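Local coordinates for putative uncharacterized protein (Aquifex aeolicus, PDB 3ME7) that probably binds copper and takes part in electron transport, as a thioredoxin-fold domain of the SCO1/2 family with a disulfide that is probably redox-active, at residues Ser50-Ile55 with Lys93-Val98; Val129-Ser134 with Lys140-Gly145; Gly18-Leu23 with Lys99-Glu104; Pro56-Pro61 with Leu151-Ala156. All coordinates share one frame; numbering follows the deposited sequence.

Interaction 1 (Ser50-Ile55 with Lys93-Val98); sequences SLLKVI and KGWKVV
In this thioredoxin-like fold, helix 43-52, which carries Cys44 of the CXXXC motif, packs against the central sheet where Leu51, Leu52 and Ile55 gather round the indole of Trp95. The tryptophan stands on strand 95-100, and with CG anti to its backbone N (chi1 -176°) it projects the six-membered end of the ring into the turn that ends the helix. Leu52 and Ile55 approach from opposite sides of the ring plane, both reaching CZ3: Leu52 CD2 at 3.7 Å from Trp95 CZ3, its side chain at about a right angle to the indole, and Ile55 CG1 at 3.9 Å from the same atom. Leu51 meets the ring through its CB, which lies 3.7 Å from Trp95 CH2. A large flat aromatic suits this place because it can span the distance between strand and helix turn, some 9.8 Å from Ile55 CA to Trp95 CA, while branched aliphatic chains close on its six-membered end. No hydrogen bond crosses the contact. The indole NE1, the polar atom of this buried ring, bonds instead to Thr69 OG1 on strand 66-71. On the helix side, Leu51 O takes two backbone donors, Ile55 N at 2.9 Å and Val54 N at 3.1 Å.

Interaction 2 (Val129-Ser134 with Lys140-Gly145); sequences VVVVLS and KDYIYG
The ring of Tyr142 meets CG2 of Val129 at its edge, near the ring plane, with Tyr142 CD1 3.7 Å from that methyl. Over one face of the same ring comes Tyr144 OH, 3.6 Å above the plane and offset toward the rim. Val131 CG2 arrives obliquely, 3.6 Å from Tyr142 CE1, the two side chains lying alongside. Tyr144 in turn lies beside Val129, whose CG2 is tightly packed at 3.3 Å from Tyr144 CE1; with Val129 CG2 anti to the backbone N, that methyl touches both tyrosines. Val132 and Ile143 pack on the reverse of this antiparallel beta hairpin, which closes one edge of the sheet within the chain. Beta-branched valines and isoleucine suit such extended backbone. Val130 and Ile143 form a hydrogen-bonded pair, with Ile143 N 2.8 Å from Val130 O and an N-H...O angle of 169°. Near the turn a classic beta bulge sets both Lys140 and Asp141 against Val132: Val132 O takes Lys140 N at 2.8 Å and Asp141 N at 3.3 Å, the latter on a lone pair. The chemistry is thus divided: backbone bonds fix the register, apolar side chains pair on both faces, and the Tyr142 hydroxyl finds its partner outside the hairpin, at Ser2 N.

Interaction 3 (Gly18-Leu23 with Lys99-Glu104); sequences GNEFQL and KAKTSE. With SO4 (sulfate ion), chain C.
Glu20 and Lys101 join in a surface salt bridge, Lys101 NZ donating to Glu20 OE1 at 2.7 Å. The two chains take different shapes to meet. Glu20 leaves its strand with an intermediate first torsion (chi1 -139°) and then runs extended to its carboxylate. Lys101 starts with CG anti to the backbone N but bends at its second torsion (chi2 77°), which turns the aliphatic part across the glutamate at about a right angle. The ammonium comes from above the carboxylate, 42° out of its plane, and Lys101 CD also lies 3.6 Å from Glu20 OE1. Long flexible chains suit this place, because the backbones stay apart, with Glu20 CA 8.1 Å from Lys101 CA, and strand 12-15 runs between them; both side chains touch Thr12. Lys99 bends at its third torsion, and its NZ donates to sulfate O1 at 2.7 Å and also bonds to Asp76 O; the sulfate, probably from the crystallisation liquor, is held by Leu78 N as well. Thr102 is the N-cap of helix 103-112, its OG1 weakly bonded to Glu104 N at 3.1 Å. The salt bridge thus reaches over strand 12-15 at one side of this thioredoxin-like sheet, from strand 20-22 to the loop where strand 95-100 passes into helix 103-112.

Interaction 4 (Pro56-Pro61 with Leu151-Ala156); sequences PKLGTP and LEFVNA
The shortest polar bond beside the contact of Leu58 with Phe153 and Val154 is a helical one, Asn155 N to Leu151 O at 2.9 Å, followed by Ala156 N to Glu152 O at 3.1 Å. Such bonds belong to helix 150-160, which presents Phe153 and Val154, consecutive residues, to one leucine from the short, weakly bonded helix 55-58. Nothing polar crosses the contact; it is made by the two methyls of Leu58. CD1 lies 3.6 Å from Phe153 CB and also reaches the near part of the ring, 3.8 Å from Phe153 CD2. The other methyl, CD2, meets Val154 CG2 at 3.8 Å and lies equally near Phe153 CB. With Leu58 CG anti to its carbonyl carbon (chi1 -59°), the forked end spreads over both neighbours, crossing the phenylalanine at about a right angle. A leucine suits the place because its two branches can serve two partners at once. Directly after it, Gly59 turns the chain away with a phi of 152°, a backbone shape in which a CB would press on the preceding carbonyl. Farther along, Thr60 N bonds to Asp64 OD2. Phe153 reaches beyond the leucine into the interior, meeting Tyr148 edge-to-face and packing on Val130 of strand 129-133 and Ile143 of strand 139-144, while Leu58 also touches Tyr150 and Leu157 of helix 150-160 and Phe65 just before strand 66-71.

In the fold
Interactions 1 and 4 meet the Val130, Val132 and Ile143 side of interaction 2 in one apolar layer between sheet and helices. Interaction 4 lies with its centre about 11 Å from that of interaction 1 and about 12 Å from that of interaction 2, and touches both: Leu51 CD2 is 3.7 Å from Phe153 CZ, and Val132 CG2 is 3.7 Å from Ala156 CB. Interaction 3 stands apart on the surface, yet shares strand 95-100 with interaction 1, Phe21 CZ packing 4.0 Å from Val98 CG1. The predicted copper site is nearest interactions 1 and 2: the Leu51 side chain lies about 9 Å from that of Cys44, and the Val129 side chain about 7 Å from that of His126. Interactions 3 and 4 lie away from it.

Interaction 1 (Ser50-Ile55 with Lys93-Val98)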
# COMPACT_ATOMS: atom_id res chain seq x y z
N SER A 50 6.72 -9.67 -5.94
CA SER A 50 6.77 -8.84 -7.14
C SER A 50 7.19 -7.40 -6.84
O SER A 50 8.02 -6.83 -7.56
CB SER A 50 5.44 -8.90 -7.89
OG SER A 50 5.59 -8.31 -9.17
N LEU A 51 6.63 -6.81 -5.78
CA LEU A 51 7.07 -5.49 -5.30
C LEU A 51 8.53 -5.46 -4.91
O LEU A 51 9.23 -4.51 -5.23
CB LEU A 51 6.23 -5.08 -4.08
CG LEU A 51 4.85 -4.58 -4.44
CD1 LEU A 51 4.12 -4.25 -3.13
CD2 LEU A 51 4.91 -3.33 -5.34
N LEU A 52 9.01 -6.49 -4.23
CA LEU A 52 10.41 -6.56 -3.85
C LEU A 52 11.31 -6.48 -5.09
O LEU A 52 12.42 -5.97 -4.98
CB LEU A 52 10.73 -7.84 -3.07
CG LEU A 52 10.18 -7.87 -1.64
CD1 LEU A 52 10.26 -9.29 -1.08
CD2 LEU A 52 10.93 -6.91 -0.72
N LYS A 53 10.83 -6.97 -6.23
CA LYS A 53 11.62 -6.99 -7.47
C LYS A 53 11.40 -5.80 -8.41
O LYS A 53 12.05 -5.71 -9.46
CB LYS A 53 11.47 -8.33 -8.21
CG LYS A 53 12.24 -9.46 -7.51
CD LYS A 53 11.87 -10.88 -7.95
CE LYS A 53 12.78 -11.88 -7.23
NZ LYS A 53 12.47 -13.31 -7.54
N VAL A 54 10.48 -4.90 -8.06
CA VAL A 54 10.32 -3.66 -8.84
C VAL A 54 10.71 -2.40 -8.07
O VAL A 54 11.28 -1.49 -8.66
CB VAL A 54 8.89 -3.52 -9.48
CG1 VAL A 54 7.79 -3.24 -8.43
CG2 VAL A 54 8.87 -2.43 -10.57
N ILE A 55 10.42 -2.36 -6.77
CA ILE A 55 10.71 -1.18 -5.96
C ILE A 55 12.17 -0.68 -6.09
O ILE A 55 12.37 0.52 -6.27
CB ILE A 55 10.30 -1.38 -4.46
CG1 ILE A 55 8.77 -1.45 -4.32
CG2 ILE A 55 10.91 -0.32 -3.54
CD1 ILE A 55 8.00 -0.20 -4.74
N LYS A 93 11.05 0.83 7.86
CA LYS A 93 11.03 2.30 7.97
C LYS A 93 10.60 3.03 6.68
O LYS A 93 9.56 3.66 6.67
CB LYS A 93 12.32 2.87 8.59
CG LYS A 93 13.63 2.53 7.87
CD LYS A 93 14.80 2.52 8.85
CE LYS A 93 15.84 1.48 8.45
NZ LYS A 93 15.26 0.10 8.55
N GLY A 94 11.38 2.92 5.60
CA GLY A 94 10.98 3.47 4.29
C GLY A 94 9.86 2.66 3.66
O GLY A 94 8.97 3.19 2.98
N TRP A 95 9.94 1.35 3.87
CA TRP A 95 8.87 0.44 3.51
C TRP A 95 8.34 -0.10 4.82
O TRP A 95 9.05 -0.83 5.52
CB TRP A 95 9.45 -0.68 2.63
CG TRP A 95 8.45 -1.68 2.08
CD1 TRP A 95 7.22 -2.01 2.61
CD2 TRP A 95 8.63 -2.50 0.92
NE1 TRP A 95 6.61 -2.96 1.82
CE2 TRP A 95 7.46 -3.29 0.79
CE3 TRP A 95 9.65 -2.64 -0.04
CZ2 TRP A 95 7.29 -4.20 -0.24
CZ3 TRP A 95 9.47 -3.55 -1.07
CH2 TRP A 95 8.30 -4.31 -1.16
N LYS A 96 7.10 0.24 5.14
CA LYS A 96 6.51 -0.14 6.42
C LYS A 96 5.54 -1.28 6.22
O LYS A 96 5.00 -1.46 5.12
CB LYS A 96 5.77 1.04 7.04
CG LYS A 96 6.63 2.27 7.28
CD LYS A 96 5.84 3.33 8.01
CE LYS A 96 6.43 4.70 7.82
NZ LYS A 96 7.80 4.74 8.43
N VAL A 97 5.35 -2.08 7.27
CA VAL A 97 4.24 -3.03 7.34
C VAL A 97 3.37 -2.55 8.50
O VAL A 97 3.87 -2.36 9.64
CB VAL A 97 4.72 -4.47 7.58
CG1 VAL A 97 3.53 -5.42 7.57
CG2 VAL A 97 5.76 -4.91 6.51
N VAL A 98 2.08 -2.32 8.22
CA VAL A 98 1.20 -1.66 9.18
C VAL A 98 -0.14 -2.36 9.26
O VAL A 98 -0.51 -3.11 8.34
CB VAL A 98 0.96 -0.16 8.85
CG1 VAL A 98 2.28 0.54 8.58
CG2 VAL A 98 0.03 0.01 7.64

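Interaction 2 (Val129-Ser134 with Lys140-Gly145)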
# COMPACT_ATOMS: atom_id res chain seq x y z
N VAL A 129 -4.09 -5.65 -5.86
CA VAL A 129 -3.97 -4.26 -6.24
C VAL A 129 -2.86 -3.56 -5.47
O VAL A 129 -2.62 -3.86 -4.30
CB VAL A 129 -5.31 -3.49 -6.07
CG1 VAL A 129 -5.71 -3.41 -4.59
CG2 VAL A 129 -5.21 -2.09 -6.70
N VAL A 130 -2.17 -2.63 -6.15
CA VAL A 130 -1.28 -1.69 -5.50
C VAL A 130 -1.82 -0.32 -5.86
O VAL A 130 -2.22 -0.09 -7.00
CB VAL A 130 0.18 -1.90 -5.98
CG1 VAL A 130 1.09 -0.77 -5.55
CG2 VAL A 130 0.70 -3.22 -5.42
N VAL A 131 -1.86 0.58 -4.89
CA VAL A 131 -2.46 1.89 -5.10
C VAL A 131 -1.35 2.92 -4.95
O VAL A 131 -0.52 2.83 -4.03
CB VAL A 131 -3.60 2.20 -4.09
CG1 VAL A 131 -4.33 3.51 -4.47
CG2 VAL A 131 -4.61 1.06 -4.01
N VAL A 132 -1.34 3.92 -5.84
CA VAL A 132 -0.31 4.95 -5.77
C VAL A 132 -0.96 6.30 -5.48
O VAL A 132 -1.82 6.74 -6.22
CB VAL A 132 0.55 5.01 -7.06
CG1 VAL A 132 1.71 6.00 -6.83
CG2 VAL A 132 1.13 3.63 -7.36
N LEU A 133 -0.54 6.91 -4.37
CA LEU A 133 -1.05 8.21 -3.95
C LEU A 133 -0.07 9.35 -4.18
O LEU A 133 1.16 9.17 -4.12
CB LEU A 133 -1.38 8.20 -2.45
CG LEU A 133 -2.08 6.97 -1.87
CD1 LEU A 133 -2.25 7.17 -0.36
CD2 LEU A 133 -3.41 6.79 -2.53
N SER A 134 -0.62 10.53 -4.40
CA SER A 134 0.16 11.75 -4.48
C SER A 134 0.67 12.10 -3.09
O SER A 134 0.20 11.53 -2.09
CB SER A 134 -0.72 12.88 -5.00
OG SER A 134 -1.58 13.35 -3.96
N LYS A 140 -3.81 8.39 -7.37
CA LYS A 140 -3.36 8.79 -8.70
C LYS A 140 -3.26 7.62 -9.69
O LYS A 140 -3.30 7.82 -10.89
CB LYS A 140 -2.06 9.57 -8.63
CG LYS A 140 -2.21 10.99 -8.06
CD LYS A 140 -3.05 11.90 -9.00
CE LYS A 140 -3.22 13.29 -8.44
NZ LYS A 140 -4.27 14.11 -9.17
N ASP A 141 -3.13 6.39 -9.18
CA ASP A 141 -3.08 5.23 -10.07
C ASP A 141 -3.37 3.96 -9.30
O ASP A 141 -3.10 3.87 -8.11
CB ASP A 141 -1.69 5.13 -10.74
CG ASP A 141 -1.75 4.54 -12.14
OD1 ASP A 141 -2.83 4.06 -12.57
OD2 ASP A 141 -0.71 4.56 -12.82
N TYR A 142 -3.94 2.97 -10.01
CA TYR A 142 -4.10 1.62 -9.50
C TYR A 142 -3.33 0.69 -10.42
O TYR A 142 -3.41 0.82 -11.66
CB TYR A 142 -5.56 1.19 -9.55
CG TYR A 142 -6.46 1.82 -8.53
CD1 TYR A 142 -6.47 1.36 -7.21
CD2 TYR A 142 -7.31 2.87 -8.86
CE1 TYR A 142 -7.30 1.93 -6.26
CE2 TYR A 142 -8.16 3.44 -7.91
CZ TYR A 142 -8.15 2.95 -6.61
OH TYR A 142 -8.95 3.51 -5.67
N ILE A 143 -2.58 -0.23 -9.82
CA ILE A 143 -1.80 -1.22 -10.56
C ILE A 143 -2.28 -2.58 -10.08
O ILE A 143 -2.08 -2.94 -8.93
CB ILE A 143 -0.27 -1.07 -10.34
CG1 ILE A 143 0.19 0.32 -10.83
CG2 ILE A 143 0.51 -2.20 -11.04
CD1 ILE A 143 1.58 0.70 -10.36
N TYR A 144 -2.95 -3.31 -10.97
CA TYR A 144 -3.55 -4.59 -10.60
C TYR A 144 -2.70 -5.78 -10.98
O TYR A 144 -1.85 -5.69 -11.85
CB TYR A 144 -4.93 -4.74 -11.24
CG TYR A 144 -5.92 -3.75 -10.69
CD1 TYR A 144 -6.54 -3.97 -9.47
CD2 TYR A 144 -6.24 -2.58 -11.39
CE1 TYR A 144 -7.46 -3.05 -8.95
CE2 TYR A 144 -7.14 -1.65 -10.87
CZ TYR A 144 -7.74 -1.90 -9.65
OH TYR A 144 -8.64 -0.99 -9.11
N GLY A 145 -2.97 -6.89 -10.30
CA GLY A 145 -2.34 -8.16 -10.60
C GLY A 145 -1.16 -8.46 -9.72
O GLY A 145 -0.96 -7.82 -8.66

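Interaction 3 (Gly18-Leu23 with Lys99-Glu104)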
# COMPACT_ATOMS: atom_id res chain seq x y z
N GLY A 18 5.17 -1.08 16.47
CA GLY A 18 4.19 -0.53 17.40
C GLY A 18 4.11 0.99 17.35
O GLY A 18 3.42 1.60 18.17
N ASN A 19 4.81 1.61 16.40
CA ASN A 19 4.72 3.07 16.22
C ASN A 19 3.40 3.48 15.60
O ASN A 19 3.06 3.05 14.50
CB ASN A 19 5.84 3.60 15.33
CG ASN A 19 7.21 3.30 15.88
OD1 ASN A 19 7.51 3.61 17.04
ND2 ASN A 19 8.07 2.71 15.05
N GLU A 20 2.66 4.32 16.31
CA GLU A 20 1.38 4.79 15.82
C GLU A 20 1.53 6.11 15.07
O GLU A 20 2.27 7.00 15.51
CB GLU A 20 0.46 5.01 17.01
CG GLU A 20 -0.91 4.56 16.80
CD GLU A 20 -1.66 4.49 18.10
OE1 GLU A 20 -1.53 3.49 18.85
OE2 GLU A 20 -2.38 5.45 18.36
N PHE A 21 0.83 6.25 13.96
CA PHE A 21 0.86 7.49 13.18
C PHE A 21 -0.42 7.63 12.37
O PHE A 21 -1.18 6.67 12.18
CB PHE A 21 2.09 7.53 12.26
CG PHE A 21 2.09 6.48 11.16
CD1 PHE A 21 2.51 5.16 11.41
CD2 PHE A 21 1.70 6.81 9.86
CE1 PHE A 21 2.52 4.20 10.40
CE2 PHE A 21 1.71 5.86 8.83
CZ PHE A 21 2.12 4.54 9.11
N GLN A 22 -0.67 8.85 11.89
CA GLN A 22 -1.80 9.08 11.01
C GLN A 22 -1.32 9.13 9.58
O GLN A 22 -0.18 9.52 9.29
CB GLN A 22 -2.55 10.35 11.38
CG GLN A 22 -3.40 10.14 12.63
CD GLN A 22 -4.06 11.39 13.09
OE1 GLN A 22 -3.38 12.34 13.48
NE2 GLN A 22 -5.39 11.41 13.05
N LEU A 23 -2.17 8.68 8.66
CA LEU A 23 -1.77 8.66 7.26
C LEU A 23 -1.25 10.03 6.79
O LEU A 23 -0.29 10.09 6.02
CB LEU A 23 -2.92 8.17 6.39
CG LEU A 23 -2.57 8.03 4.91
CD1 LEU A 23 -1.36 7.09 4.73
CD2 LEU A 23 -3.77 7.51 4.17
N LYS A 99 -0.83 -2.10 10.36
CA LYS A 99 -2.25 -2.46 10.50
C LYS A 99 -3.02 -1.19 10.84
O LYS A 99 -2.45 -0.21 11.33
CB LYS A 99 -2.47 -3.51 11.60
CG LYS A 99 -1.99 -3.05 12.99
CD LYS A 99 -2.44 -4.01 14.08
CE LYS A 99 -3.92 -3.83 14.40
NZ LYS A 99 -4.38 -4.82 15.41
N ALA A 100 -4.33 -1.20 10.60
CA ALA A 100 -5.20 -0.10 10.99
C ALA A 100 -5.46 -0.22 12.51
O ALA A 100 -5.62 -1.32 13.03
CB ALA A 100 -6.52 -0.20 10.22
N LYS A 101 -5.49 0.92 13.20
CA LYS A 101 -5.63 0.91 14.67
C LYS A 101 -6.96 0.25 15.08
O LYS A 101 -6.98 -0.62 15.95
CB LYS A 101 -5.51 2.35 15.20
CG LYS A 101 -5.79 2.55 16.70
CD LYS A 101 -4.64 2.12 17.53
CE LYS A 101 -4.93 2.45 19.00
NZ LYS A 101 -3.73 2.18 19.80
N THR A 102 -8.06 0.68 14.45
CA THR A 102 -9.39 0.11 14.71
C THR A 102 -10.05 -0.26 13.39
O THR A 102 -9.56 0.09 12.31
CB THR A 102 -10.34 1.10 15.42
OG1 THR A 102 -10.82 2.08 14.48
CG2 THR A 102 -9.63 1.82 16.60
N SER A 103 -11.22 -0.91 13.48
CA SER A 103 -11.99 -1.30 12.30
C SER A 103 -12.45 -0.07 11.52
O SER A 103 -12.64 -0.17 10.32
CB SER A 103 -13.21 -2.12 12.73
OG SER A 103 -14.07 -1.36 13.56
N GLU A 104 -12.63 1.07 12.19
CA GLU A 104 -13.04 2.28 11.47
C GLU A 104 -11.91 2.76 10.55
O GLU A 104 -12.15 3.18 9.41
CB GLU A 104 -13.50 3.41 12.41
CG GLU A 104 -13.78 4.70 11.66
CD GLU A 104 -14.41 5.81 12.50
OE1 GLU A 104 -14.52 5.67 13.73
OE2 GLU A 104 -14.83 6.82 11.91
S SO4 C . -2.41 -5.36 18.76
O1 SO4 C . -2.56 -5.08 17.34
O2 SO4 C . -2.33 -4.10 19.49
O3 SO4 C . -3.55 -6.15 19.23
O4 SO4 C . -1.17 -6.10 18.98

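Interaction 4 (Pro56-Pro61 with Leu151-Ala156)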
# COMPACT_ATOMS: atom_id res chain seq x y z
N PRO A 56 13.19 -1.58 -6.00
CA PRO A 56 14.57 -1.11 -6.11
C PRO A 56 14.90 -0.41 -7.42
O PRO A 56 15.86 0.35 -7.48
CB PRO A 56 15.39 -2.39 -5.99
CG PRO A 56 14.55 -3.27 -5.13
CD PRO A 56 13.13 -3.00 -5.59
N LYS A 57 14.13 -0.68 -8.48
CA LYS A 57 14.37 0.01 -9.75
C LYS A 57 13.95 1.48 -9.71
O LYS A 57 14.40 2.29 -10.52
CB LYS A 57 13.57 -0.67 -10.87
CG LYS A 57 13.96 -2.11 -11.12
CD LYS A 57 12.99 -2.74 -12.11
CE LYS A 57 13.30 -4.23 -12.26
NZ LYS A 57 14.30 -4.43 -13.36
N LEU A 58 13.02 1.80 -8.80
CA LEU A 58 12.26 3.04 -8.85
C LEU A 58 12.86 4.15 -8.01
O LEU A 58 12.64 5.33 -8.28
CB LEU A 58 10.81 2.78 -8.38
CG LEU A 58 10.04 1.76 -9.20
CD1 LEU A 58 8.73 1.44 -8.45
CD2 LEU A 58 9.75 2.23 -10.62
N GLY A 59 13.56 3.76 -6.95
CA GLY A 59 14.09 4.72 -5.99
C GLY A 59 14.22 4.10 -4.62
O GLY A 59 14.10 2.89 -4.45
N THR A 60 14.44 4.96 -3.63
CA THR A 60 14.72 4.55 -2.28
C THR A 60 13.50 4.79 -1.38
O THR A 60 13.10 5.95 -1.17
CB THR A 60 15.90 5.33 -1.72
OG1 THR A 60 17.02 5.13 -2.59
CG2 THR A 60 16.25 4.86 -0.32
N PRO A 61 12.90 3.72 -0.85
CA PRO A 61 11.79 3.89 0.09
C PRO A 61 12.19 4.75 1.28
O PRO A 61 13.30 4.60 1.81
CB PRO A 61 11.47 2.46 0.53
CG PRO A 61 11.97 1.61 -0.58
CD PRO A 61 13.16 2.30 -1.15
N LEU A 151 7.57 -0.22 -16.26
CA LEU A 151 6.99 0.97 -16.87
C LEU A 151 5.73 1.43 -16.15
O LEU A 151 5.57 2.63 -15.90
CB LEU A 151 6.73 0.78 -18.36
CG LEU A 151 6.37 2.09 -19.09
CD1 LEU A 151 7.48 3.12 -18.91
CD2 LEU A 151 6.12 1.83 -20.58
N GLU A 152 4.87 0.48 -15.79
CA GLU A 152 3.61 0.86 -15.12
C GLU A 152 3.86 1.58 -13.78
O GLU A 152 3.10 2.49 -13.43
CB GLU A 152 2.62 -0.31 -14.98
CG GLU A 152 3.06 -1.48 -14.11
CD GLU A 152 2.11 -2.67 -14.19
OE1 GLU A 152 2.54 -3.79 -13.82
OE2 GLU A 152 0.94 -2.49 -14.61
N PHE A 153 4.90 1.18 -13.06
CA PHE A 153 5.27 1.85 -11.80
C PHE A 153 5.89 3.22 -12.03
O PHE A 153 5.53 4.17 -11.32
CB PHE A 153 6.18 0.96 -10.93
CG PHE A 153 5.41 -0.01 -10.11
CD1 PHE A 153 4.95 -1.20 -10.67
CD2 PHE A 153 5.11 0.29 -8.80
CE1 PHE A 153 4.21 -2.09 -9.89
CE2 PHE A 153 4.36 -0.61 -8.01
CZ PHE A 153 3.91 -1.78 -8.57
N VAL A 154 6.80 3.32 -13.00
CA VAL A 154 7.34 4.63 -13.39
C VAL A 154 6.21 5.61 -13.73
O VAL A 154 6.17 6.72 -13.21
CB VAL A 154 8.34 4.52 -14.54
CG1 VAL A 154 8.67 5.88 -15.13
CG2 VAL A 154 9.61 3.83 -14.06
N ASN A 155 5.28 5.17 -14.57
CA ASN A 155 4.15 6.01 -14.96
C ASN A 155 3.29 6.43 -13.76
O ASN A 155 2.87 7.58 -13.65
CB ASN A 155 3.32 5.31 -16.04
CG ASN A 155 4.09 5.14 -17.36
OD1 ASN A 155 5.16 5.70 -17.54
ND2 ASN A 155 3.54 4.34 -18.27
N ALA A 156 3.07 5.50 -12.83
CA ALA A 156 2.24 5.77 -11.66
C ALA A 156 2.90 6.82 -10.76
O ALA A 156 2.25 7.76 -10.30
CB ALA A 156 1.98 4.47 -10.89